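Local coordinates for protein tryptophan--tRNA ligase (Aeropyrum pernix, PDB 3A04) that catalyses the ATP-dependent attachment of L-tryptophan to tRNA(Trp), releasing AMP and diphosphate, as a class I aminoacyl-tRNA synthetase, at residues A[83-88]-A[346-351]; A[268-271]-A[277-280]; A[255-258]-A[264-267]; A[89-94]-A[134-139]. All blocks are in the same frame, centred on the assembly; numbering follows the deposited sequence.

Contact 1: A[83-88]-A[346-351]; sequences FHFGHK and ERFLAE. With CD (cadmium ion), chain C.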
loop_
_atom_site.group_PDB
_atom_site.type_symbol
_atom_site.label_atom_id
_atom_site.label_comp_id
_atom_site.label_asym_id
_atom_site.label_seq_id
_atom_site.Cartn_x
_atom_site.Cartn_y
_atom_site.Cartn_z
ATOM N N PHE A 83 -1.814 1.803 27.878
ATOM C CA PHE A 83 -2.005 3.240 27.766
ATOM C C PHE A 83 -1.457 3.951 29.008
ATOM O O PHE A 83 -1.858 3.620 30.175
ATOM C CB PHE A 83 -3.514 3.466 27.637
ATOM C CG PHE A 83 -3.910 4.868 27.291
ATOM C CD1 PHE A 83 -4.024 5.826 28.275
ATOM C CD2 PHE A 83 -4.188 5.209 25.950
ATOM C CE1 PHE A 83 -4.462 7.129 27.973
ATOM C CE2 PHE A 83 -4.624 6.451 25.650
ATOM C CZ PHE A 83 -4.745 7.435 26.669
ATOM N N HIS A 84 -0.603 4.959 28.784
ATOM C CA HIS A 84 0.118 5.604 29.858
ATOM C C HIS A 84 -0.048 7.124 29.817
ATOM O O HIS A 84 -0.791 7.657 28.958
ATOM C CB HIS A 84 1.609 5.099 29.919
ATOM C CG HIS A 84 2.392 5.320 28.655
ATOM N ND1 HIS A 84 2.443 6.542 28.010
ATOM C CD2 HIS A 84 3.136 4.466 27.899
ATOM C CE1 HIS A 84 3.232 6.449 26.943
ATOM N NE2 HIS A 84 3.691 5.211 26.877
ATOM N N PHE A 85 0.597 7.844 30.746
ATOM C CA PHE A 85 0.458 9.306 30.772
ATOM C C PHE A 85 1.101 10.040 29.572
ATOM O O PHE A 85 0.759 11.177 29.337
ATOM C CB PHE A 85 1.030 9.848 32.122
ATOM C CG PHE A 85 -0.006 9.770 33.232
ATOM C CD1 PHE A 85 -0.343 8.563 33.824
ATOM C CD2 PHE A 85 -0.697 10.907 33.607
ATOM C CE1 PHE A 85 -1.381 8.545 34.853
ATOM C CE2 PHE A 85 -1.660 10.892 34.544
ATOM C CZ PHE A 85 -2.021 9.704 35.176
ATOM N N GLY A 86 2.024 9.390 28.865
ATOM C CA GLY A 86 2.519 9.938 27.559
ATOM C C GLY A 86 1.320 10.007 26.594
ATOM O O GLY A 86 1.063 11.007 25.961
ATOM N N HIS A 87 0.548 8.934 26.523
ATOM C CA HIS A 87 -0.597 8.894 25.630
ATOM C C HIS A 87 -1.628 9.874 26.134
ATOM O O HIS A 87 -2.286 10.587 25.336
ATOM C CB HIS A 87 -1.209 7.475 25.535
ATOM C CG HIS A 87 -0.244 6.398 25.104
ATOM N ND1 HIS A 87 0.099 5.321 25.907
ATOM C CD2 HIS A 87 0.460 6.235 23.954
ATOM C CE1 HIS A 87 0.936 4.526 25.252
ATOM N NE2 HIS A 87 1.116 5.027 24.036
ATOM N N LYS A 88 -1.815 9.970 27.466
ATOM C CA LYS A 88 -2.834 10.879 27.946
ATOM C C LYS A 88 -2.602 12.322 27.508
ATOM O O LYS A 88 -3.589 13.063 27.298
ATOM C CB LYS A 88 -2.948 10.801 29.524
ATOM C CG LYS A 88 -3.758 11.936 30.182
ATOM C CD LYS A 88 -3.957 11.628 31.724
ATOM C CE LYS A 88 -4.721 12.753 32.478
ATOM N NZ LYS A 88 -4.067 14.022 32.193
ATOM N N GLU A 346 -4.467 9.439 42.896
ATOM C CA GLU A 346 -5.337 8.430 43.376
ATOM C C GLU A 346 -6.725 8.771 43.047
ATOM O O GLU A 346 -7.491 7.932 42.613
ATOM C CB GLU A 346 -5.208 8.415 44.924
ATOM C CG GLU A 346 -6.485 7.996 45.634
ATOM C CD GLU A 346 -6.260 8.095 47.175
ATOM O OE1 GLU A 346 -5.359 7.375 47.664
ATOM O OE2 GLU A 346 -7.002 8.913 47.748
ATOM N N ARG A 347 -7.118 10.006 43.233
ATOM C CA ARG A 347 -8.439 10.422 42.833
ATOM C C ARG A 347 -8.649 10.364 41.284
ATOM O O ARG A 347 -9.703 9.929 40.757
ATOM C CB ARG A 347 -8.651 11.850 43.260
ATOM C CG ARG A 347 -10.047 12.113 43.189
ATOM C CD ARG A 347 -10.424 13.031 44.222
ATOM N NE ARG A 347 -10.765 12.531 45.549
ATOM C CZ ARG A 347 -11.430 13.346 46.386
ATOM N NH1 ARG A 347 -11.775 14.550 45.922
ATOM N NH2 ARG A 347 -11.769 13.017 47.634
ATOM N N PHE A 348 -7.656 10.841 40.550
ATOM C CA PHE A 348 -7.752 10.748 39.075
ATOM C C PHE A 348 -7.902 9.260 38.640
ATOM O O PHE A 348 -8.820 8.905 37.896
ATOM C CB PHE A 348 -6.550 11.400 38.406
ATOM C CG PHE A 348 -6.511 11.095 36.926
ATOM C CD1 PHE A 348 -7.362 11.791 36.052
ATOM C CD2 PHE A 348 -5.783 10.048 36.455
ATOM C CE1 PHE A 348 -7.440 11.423 34.651
ATOM C CE2 PHE A 348 -5.840 9.705 35.015
ATOM C CZ PHE A 348 -6.667 10.394 34.193
ATOM N N LEU A 349 -7.042 8.387 39.119
ATOM C CA LEU A 349 -7.140 6.968 38.698
ATOM C C LEU A 349 -8.458 6.312 39.051
ATOM O O LEU A 349 -8.994 5.486 38.304
ATOM C CB LEU A 349 -6.022 6.137 39.273
ATOM C CG LEU A 349 -4.666 6.575 38.729
ATOM C CD1 LEU A 349 -3.605 5.742 39.378
ATOM C CD2 LEU A 349 -4.598 6.288 37.132
ATOM N N ALA A 350 -8.986 6.652 40.233
ATOM C CA ALA A 350 -10.221 6.031 40.691
ATOM C C ALA A 350 -11.387 6.479 39.866
ATOM O O ALA A 350 -12.248 5.688 39.539
ATOM C CB ALA A 350 -10.481 6.379 42.253
ATOM N N GLU A 351 -11.485 7.744 39.547
ATOM C CA GLU A 351 -12.618 8.177 38.729
ATOM C C GLU A 351 -12.446 7.608 37.296
ATOM O O GLU A 351 -13.400 7.160 36.677
ATOM C CB GLU A 351 -12.680 9.708 38.650
ATOM C CG GLU A 351 -12.742 10.395 39.976
ATOM C CD GLU A 351 -13.013 11.882 39.807
ATOM O OE1 GLU A 351 -13.849 12.199 38.921
ATOM O OE2 GLU A 351 -12.405 12.711 40.542
HETATM CD CD CD C . -5.020 8.464 49.717
#
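F348, on the long helix 334-364, reaches across to F85 and K88 in the first turn of helix 85-99 and takes part in every close approach. The aromatic part is a pair of phenyl rings set obliquely, their planes at 62° and F85 CZ 3.8 Å from F348 CE2. The aliphatic part comes from K88: its chain runs out alongside the F348 ring and lays CE 3.5 Å from F348 CZ. A bend at the last torsion (chi4 -52°) then carries the ammonium off to D92, its salt-bridge partner, and to H312, so any cation-pi attraction to F348 is long and weak at best. The capping bonds of the HIGH region are local to 83-88: H84 and H87 form a capping box, H84 N giving a 3.0 Å bond to H87 ND1 in the plane of that ring, while G86 N donates weakly to H84 ND1. Two residues before F348, E346 OE1 binds a cadmium ion together with E343. F348 joins the start of helix 85-99, through F85 and K88, to helix 334-364, with L139 of helix 121-139 and L268 of the loop before helix 272-280 packed on it.

Contact 2: A[268-271]-A[277-280]; sequences LTDP and NKLF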
loop_
_atom_site.group_PDB
_atom_site.type_symbol
_atom_site.label_atom_id
_atom_site.label_comp_id
_atom_site.label_asym_id
_atom_site.label_seq_id
_atom_site.Cartn_x
_atom_site.Cartn_y
_atom_site.Cartn_z
ATOM N N LEU A 268 -2.722 3.987 33.012
ATOM C CA LEU A 268 -4.072 4.404 33.474
ATOM C C LEU A 268 -4.867 3.282 34.165
ATOM O O LEU A 268 -5.843 3.561 34.897
ATOM C CB LEU A 268 -4.868 5.056 32.357
ATOM C CG LEU A 268 -4.439 6.549 32.521
ATOM C CD1 LEU A 268 -3.051 6.785 31.960
ATOM C CD2 LEU A 268 -5.387 7.525 31.987
ATOM N N THR A 269 -4.466 2.049 33.902
ATOM C CA THR A 269 -5.143 0.890 34.554
ATOM C C THR A 269 -4.439 0.386 35.839
ATOM O O THR A 269 -4.883 -0.606 36.441
ATOM C CB THR A 269 -5.288 -0.324 33.535
ATOM O OG1 THR A 269 -3.986 -0.646 33.067
ATOM C CG2 THR A 269 -6.181 0.086 32.379
ATOM N N ASP A 270 -3.301 1.004 36.202
ATOM C CA ASP A 270 -2.577 0.598 37.402
ATOM C C ASP A 270 -3.497 0.720 38.632
ATOM O O ASP A 270 -4.163 1.719 38.857
ATOM C CB ASP A 270 -1.274 1.417 37.612
ATOM C CG ASP A 270 -0.143 0.969 36.752
ATOM O OD1 ASP A 270 -0.257 -0.155 36.193
ATOM O OD2 ASP A 270 0.870 1.721 36.616
ATOM N N PRO A 271 -3.554 -0.354 39.421
ATOM C CA PRO A 271 -4.220 -0.270 40.698
ATOM C C PRO A 271 -3.486 0.753 41.598
ATOM O O PRO A 271 -2.285 1.025 41.456
ATOM C CB PRO A 271 -4.050 -1.693 41.271
ATOM C CG PRO A 271 -3.759 -2.559 40.048
ATOM C CD PRO A 271 -2.867 -1.633 39.233
ATOM N N ASN A 277 3.299 3.190 44.398
ATOM C CA ASN A 277 4.681 2.826 44.541
ATOM C C ASN A 277 5.562 3.318 43.416
ATOM O O ASN A 277 6.681 3.739 43.635
ATOM C CB ASN A 277 4.792 1.302 44.625
ATOM C CG ASN A 277 4.301 0.759 45.971
ATOM O OD1 ASN A 277 4.200 1.498 46.951
ATOM N ND2 ASN A 277 3.957 -0.523 45.999
ATOM N N LYS A 278 5.060 3.250 42.183
ATOM C CA LYS A 278 5.818 3.838 41.081
ATOM C C LYS A 278 6.037 5.309 41.321
ATOM O O LYS A 278 7.140 5.840 41.059
ATOM C CB LYS A 278 5.047 3.664 39.752
ATOM C CG LYS A 278 4.921 2.246 39.325
ATOM C CD LYS A 278 4.265 2.207 37.883
ATOM C CE LYS A 278 4.335 0.794 37.297
ATOM N NZ LYS A 278 3.406 0.784 36.084
ATOM N N LEU A 279 4.989 6.016 41.748
ATOM C CA LEU A 279 5.197 7.444 42.024
ATOM C C LEU A 279 6.247 7.660 43.134
ATOM O O LEU A 279 7.095 8.591 43.081
ATOM C CB LEU A 279 3.866 8.114 42.461
ATOM C CG LEU A 279 3.853 9.657 42.566
ATOM C CD1 LEU A 279 4.229 10.297 41.232
ATOM C CD2 LEU A 279 2.422 10.146 42.801
ATOM N N PHE A 280 6.172 6.834 44.184
ATOM C CA PHE A 280 7.108 7.052 45.297
ATOM C C PHE A 280 8.570 6.694 44.987
ATOM O O PHE A 280 9.507 7.203 45.613
ATOM C CB PHE A 280 6.619 6.378 46.602
ATOM C CG PHE A 280 5.773 7.317 47.441
ATOM C CD1 PHE A 280 4.453 7.549 47.104
ATOM C CD2 PHE A 280 6.309 7.987 48.524
ATOM C CE1 PHE A 280 3.617 8.447 47.859
ATOM C CE2 PHE A 280 5.497 8.889 49.303
ATOM C CZ PHE A 280 4.145 9.091 48.959
#
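D270 and K278 bury the most surface here, and they meet through a single salt bridge. D270 sits just before the P271 N-cap of helix 272-280, and K278 lies on that helix, so the bridge spans the start of the helix and a residue further along it. K278 NZ stands 2.8 Å from D270 OD2, coming in on the syn side of the carboxylate but tilted 23° out of its plane. The lysine reaches that far because its chain is stretched straight beyond CG, every torsion from chi2 to chi4 close to 180°, and it crosses the aspartate side chain at about a right angle. K278 CD also passes 3.7 Å from D270 OD2. Both charged groups have second partners: OD2 also accepts from F267 N, and NZ also donates to T265 O. The D270 backbone is held too, its O taking a bond from Q353 of helix 334-364. Since both residues are buried, the opposite charges probably compensate each other, and the extra bonds to the 265-267 backbone mean that one ion pair fixes the loop following the KMSKS region against helix 272-280.

Contact 3: A[255-258]-A[264-267]; sequences RKMS and STIF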
loop_
_atom_site.group_PDB
_atom_site.type_symbol
_atom_site.label_atom_id
_atom_site.label_comp_id
_atom_site.label_asym_id
_atom_site.label_seq_id
_atom_site.Cartn_x
_atom_site.Cartn_y
_atom_site.Cartn_z
ATOM N N ARG A 255 14.318 9.024 32.122
ATOM C CA ARG A 255 14.356 8.597 30.734
ATOM C C ARG A 255 12.959 8.602 30.073
ATOM O O ARG A 255 11.919 8.558 30.755
ATOM C CB ARG A 255 15.008 7.218 30.674
ATOM C CG ARG A 255 16.469 7.240 31.282
ATOM C CD ARG A 255 17.227 5.898 31.205
ATOM N NE ARG A 255 16.744 4.961 32.214
ATOM C CZ ARG A 255 17.381 3.848 32.599
ATOM N NH1 ARG A 255 18.562 3.522 32.071
ATOM N NH2 ARG A 255 16.848 3.065 33.531
ATOM N N LYS A 256 12.944 8.660 28.742
ATOM C CA LYS A 256 11.729 8.531 27.899
ATOM C C LYS A 256 10.632 7.557 28.401
ATOM O O LYS A 256 10.926 6.437 28.781
ATOM C CB LYS A 256 12.203 8.125 26.483
ATOM C CG LYS A 256 11.437 8.693 25.287
ATOM C CD LYS A 256 12.252 8.486 23.974
ATOM C CE LYS A 256 11.395 8.677 22.729
ATOM N NZ LYS A 256 10.892 10.095 22.596
ATOM N N MET A 257 9.375 7.995 28.368
ATOM C CA MET A 257 8.196 7.326 28.966
ATOM C C MET A 257 7.788 6.167 28.063
ATOM O O MET A 257 7.504 6.372 26.886
ATOM C CB MET A 257 7.121 8.423 29.123
ATOM C CG MET A 257 5.711 8.224 29.606
ATOM S SD MET A 257 5.228 9.719 30.579
ATOM C CE MET A 257 5.510 9.371 32.284
ATOM N N SER A 258 7.795 4.930 28.585
ATOM C CA SER A 258 7.558 3.716 27.774
ATOM C C SER A 258 6.739 2.571 28.449
ATOM O O SER A 258 7.014 2.183 29.578
ATOM C CB SER A 258 8.940 3.178 27.303
ATOM O OG SER A 258 8.844 1.803 26.890
ATOM N N SER A 264 8.815 3.344 35.123
ATOM C CA SER A 264 8.881 4.754 34.940
ATOM C C SER A 264 7.726 5.358 34.162
ATOM O O SER A 264 7.779 6.530 33.760
ATOM C CB SER A 264 10.219 5.125 34.329
ATOM O OG SER A 264 11.237 4.714 35.234
ATOM N N THR A 265 6.673 4.546 34.004
ATOM C CA THR A 265 5.412 5.005 33.454
ATOM C C THR A 265 4.255 4.502 34.345
ATOM O O THR A 265 4.100 3.293 34.512
ATOM C CB THR A 265 5.211 4.466 31.960
ATOM O OG1 THR A 265 5.402 3.045 31.957
ATOM C CG2 THR A 265 6.369 4.951 31.079
ATOM N N ILE A 266 3.417 5.412 34.798
ATOM C CA ILE A 266 2.100 5.046 35.341
ATOM C C ILE A 266 1.091 4.687 34.261
ATOM O O ILE A 266 0.809 5.494 33.375
ATOM C CB ILE A 266 1.446 6.202 36.099
ATOM C CG1 ILE A 266 2.457 6.903 37.041
ATOM C CG2 ILE A 266 0.031 5.746 36.673
ATOM C CD1 ILE A 266 2.857 6.196 38.260
ATOM N N PHE A 267 0.537 3.474 34.312
ATOM C CA PHE A 267 -0.502 3.127 33.366
ATOM C C PHE A 267 -1.837 3.570 33.898
ATOM O O PHE A 267 -2.115 3.534 35.142
ATOM C CB PHE A 267 -0.445 1.599 33.097
ATOM C CG PHE A 267 0.868 1.189 32.502
ATOM C CD1 PHE A 267 1.295 1.744 31.286
ATOM C CD2 PHE A 267 1.696 0.283 33.142
ATOM C CE1 PHE A 267 2.541 1.400 30.723
ATOM C CE2 PHE A 267 2.955 -0.108 32.574
ATOM C CZ PHE A 267 3.374 0.455 31.387
#
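T265 meets M257 and S258 of the KMSKS region, the signature loop of class I synthetases, which as in other members of the class probably takes part in ATP binding. The two segments, 255-258 and 264-267, are irregular stretches of one loop that folds back on itself, with M257 and T265 closest along the backbone, their CA atoms 5.8 Å apart. The polar link is a single bond: T265 OG1 donates to S258 O over 3.0 Å. The hydroxyl does not come in on a lone pair; it stands well above the carbonyl plane, 57° out of it. It gets there because chi1 of 52° places OG1 between the backbone N and the carbonyl carbon, which turns the methyl CG2 towards M257. The hydroxyl of S258 itself stays on its own limb of the loop, bonding to S260 N.

The apolar part rests on the methionine. M257 CG lies 3.6 Å from T265 CG2, the two side chains crossing at a slant. A valine in place of T265 would probably leave S258 O without its hydroxyl donor and the two limbs of the loop less firmly joined. Further along, the F267 ring comes only loosely near S258 O and packs on K82 and H84 of the HIGH region. Bends at chi2 and chi3 turn the methionine back towards the second segment, bringing M257 CE to 3.9 Å from S264 O.

Contact 4: A[89-94]-A[134-139]; sequences LTVDQL and ANMIAL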
loop_
_atom_site.group_PDB
_atom_site.type_symbol
_atom_site.label_atom_id
_atom_site.label_comp_id
_atom_site.label_asym_id
_atom_site.label_seq_id
_atom_site.Cartn_x
_atom_site.Cartn_y
_atom_site.Cartn_z
ATOM N N LEU A 89 -1.332 12.738 27.486
ATOM C CA LEU A 89 -1.021 14.127 27.085
ATOM C C LEU A 89 -1.540 14.391 25.678
ATOM O O LEU A 89 -2.064 15.492 25.387
ATOM C CB LEU A 89 0.499 14.318 27.081
ATOM C CG LEU A 89 1.052 15.683 26.666
ATOM C CD1 LEU A 89 0.501 16.694 27.599
ATOM C CD2 LEU A 89 2.565 15.636 26.745
ATOM N N THR A 90 -1.384 13.426 24.767
ATOM C CA THR A 90 -1.921 13.632 23.425
ATOM C C THR A 90 -3.447 13.717 23.453
ATOM O O THR A 90 -4.005 14.635 22.847
ATOM C CB THR A 90 -1.511 12.522 22.519
ATOM O OG1 THR A 90 -0.121 12.626 22.334
ATOM C CG2 THR A 90 -2.210 12.622 21.116
ATOM N N VAL A 91 -4.124 12.782 24.161
ATOM C CA VAL A 91 -5.604 12.769 24.176
ATOM C C VAL A 91 -6.150 14.012 24.826
ATOM O O VAL A 91 -7.209 14.522 24.452
ATOM C CB VAL A 91 -6.149 11.486 24.921
ATOM C CG1 VAL A 91 -7.646 11.458 24.998
ATOM C CG2 VAL A 91 -5.696 10.272 24.115
ATOM N N ASP A 92 -5.463 14.478 25.876
ATOM C CA ASP A 92 -5.916 15.712 26.516
ATOM C C ASP A 92 -5.936 16.867 25.501
ATOM O O ASP A 92 -6.830 17.680 25.540
ATOM C CB ASP A 92 -4.940 16.069 27.652
ATOM C CG ASP A 92 -5.273 15.262 28.972
ATOM O OD1 ASP A 92 -6.426 14.683 29.163
ATOM O OD2 ASP A 92 -4.330 15.142 29.754
ATOM N N GLN A 93 -4.923 16.948 24.635
ATOM C CA GLN A 93 -4.934 17.996 23.548
ATOM C C GLN A 93 -6.092 17.723 22.554
ATOM O O GLN A 93 -6.740 18.618 22.136
ATOM C CB GLN A 93 -3.602 17.933 22.776
ATOM C CG GLN A 93 -2.447 18.309 23.680
ATOM C CD GLN A 93 -1.140 18.244 23.000
ATOM O OE1 GLN A 93 -0.904 18.957 22.030
ATOM N NE2 GLN A 93 -0.270 17.331 23.456
ATOM N N LEU A 94 -6.366 16.471 22.186
ATOM C CA LEU A 94 -7.607 16.218 21.416
ATOM C C LEU A 94 -8.885 16.634 22.062
ATOM O O LEU A 94 -9.775 17.180 21.376
ATOM C CB LEU A 94 -7.759 14.738 20.981
ATOM C CG LEU A 94 -6.504 14.035 20.460
ATOM C CD1 LEU A 94 -6.811 12.505 20.213
ATOM C CD2 LEU A 94 -6.060 14.732 19.144
ATOM N N ALA A 134 -10.897 2.545 24.567
ATOM C CA ALA A 134 -11.670 2.605 25.811
ATOM C C ALA A 134 -11.041 3.604 26.777
ATOM O O ALA A 134 -11.761 4.368 27.362
ATOM C CB ALA A 134 -11.834 1.221 26.440
ATOM N N ASN A 135 -9.711 3.656 26.891
ATOM C CA ASN A 135 -9.106 4.700 27.766
ATOM C C ASN A 135 -9.328 6.112 27.260
ATOM O O ASN A 135 -9.534 7.046 28.013
ATOM C CB ASN A 135 -7.628 4.436 27.968
ATOM C CG ASN A 135 -7.394 3.467 29.113
ATOM O OD1 ASN A 135 -7.773 3.755 30.227
ATOM N ND2 ASN A 135 -6.807 2.333 28.837
ATOM N N MET A 136 -9.313 6.294 25.946
ATOM C CA MET A 136 -9.605 7.616 25.404
ATOM C C MET A 136 -11.035 8.099 25.717
ATOM O O MET A 136 -11.270 9.239 26.073
ATOM C CB MET A 136 -9.435 7.554 23.888
ATOM C CG MET A 136 -7.937 7.563 23.571
ATOM S SD MET A 136 -7.820 7.637 21.720
ATOM C CE MET A 136 -6.875 6.184 21.463
ATOM N N ILE A 137 -11.993 7.204 25.596
ATOM C CA ILE A 137 -13.386 7.539 25.919
ATOM C C ILE A 137 -13.527 7.897 27.445
ATOM O O ILE A 137 -14.217 8.845 27.808
ATOM C CB ILE A 137 -14.292 6.296 25.650
ATOM C CG1 ILE A 137 -14.354 5.924 24.159
ATOM C CG2 ILE A 137 -15.751 6.544 26.098
ATOM C CD1 ILE A 137 -14.494 7.068 23.237
ATOM N N ALA A 138 -12.875 7.096 28.278
ATOM C CA ALA A 138 -12.955 7.269 29.748
ATOM C C ALA A 138 -12.281 8.597 30.145
ATOM O O ALA A 138 -12.648 9.222 31.189
ATOM C CB ALA A 138 -12.290 6.101 30.423
ATOM N N LEU A 139 -11.303 9.039 29.329
ATOM C CA LEU A 139 -10.712 10.356 29.525
ATOM C C LEU A 139 -11.588 11.510 29.169
ATOM O O LEU A 139 -11.329 12.602 29.632
ATOM C CB LEU A 139 -9.357 10.519 28.770
ATOM C CG LEU A 139 -8.086 9.886 29.331
ATOM C CD1 LEU A 139 -6.913 10.018 28.318
ATOM C CD2 LEU A 139 -7.622 10.457 30.790
#
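With chi1 of V91 at 178°, CG1 lies anti to the backbone N and CG2 beside it, and the two methyls are shared between two residues of helix 121-139. On that helix M136 and L139 both hold CG beside the backbone N (chi1 -76° and -77°). V91 CG2 sits 3.6 Å from M136 CG, the two side chains crossing at about a right angle. On the other branch V91 CG1 is 3.7 Å from L139 CD1. The valine is therefore straddled by two residues three positions apart on the facing helix. In place of V91, an alanine would probably open a gap where the two methyls sit, taking away the group M136 CG rests on and most of what L139 CD1 meets. F77 of strand 72-77 touches both V91 and M136, and F348 of helix 334-364 lies against L139. Within helix 85-99, Q93 NE2 donates to L89 O over 3.2 Å, from the face opposite Q93 N. The contact is wholly apolar, so it depends on close fit and buried area, joining two helices that pack on the parallel part of the sheet (strands 72-77 and 103-108) of the Rossmann-type class I fold.

All four contacts are largely buried, but the centre of contact 4 is about 9 Å from the centre of the chain, that of contact 2 about 20 Å. Contacts 1 and 4 share helix 85-99 and are both held by nonpolar groups, aromatic and aliphatic in one, aliphatic in the other; F348 meets L139 where they join. Contact 3 lies wholly in the loop after strand 242-246, and contact 2 joins the end of that loop to helix 272-280; there polar bonds do more of the work, an ion pair and a hydroxyl-carbonyl bond, linked by K278 NZ to T265 O. F83 O to L268 N connects the HIGH region with that loop; contacts 3 and 4 do not touch.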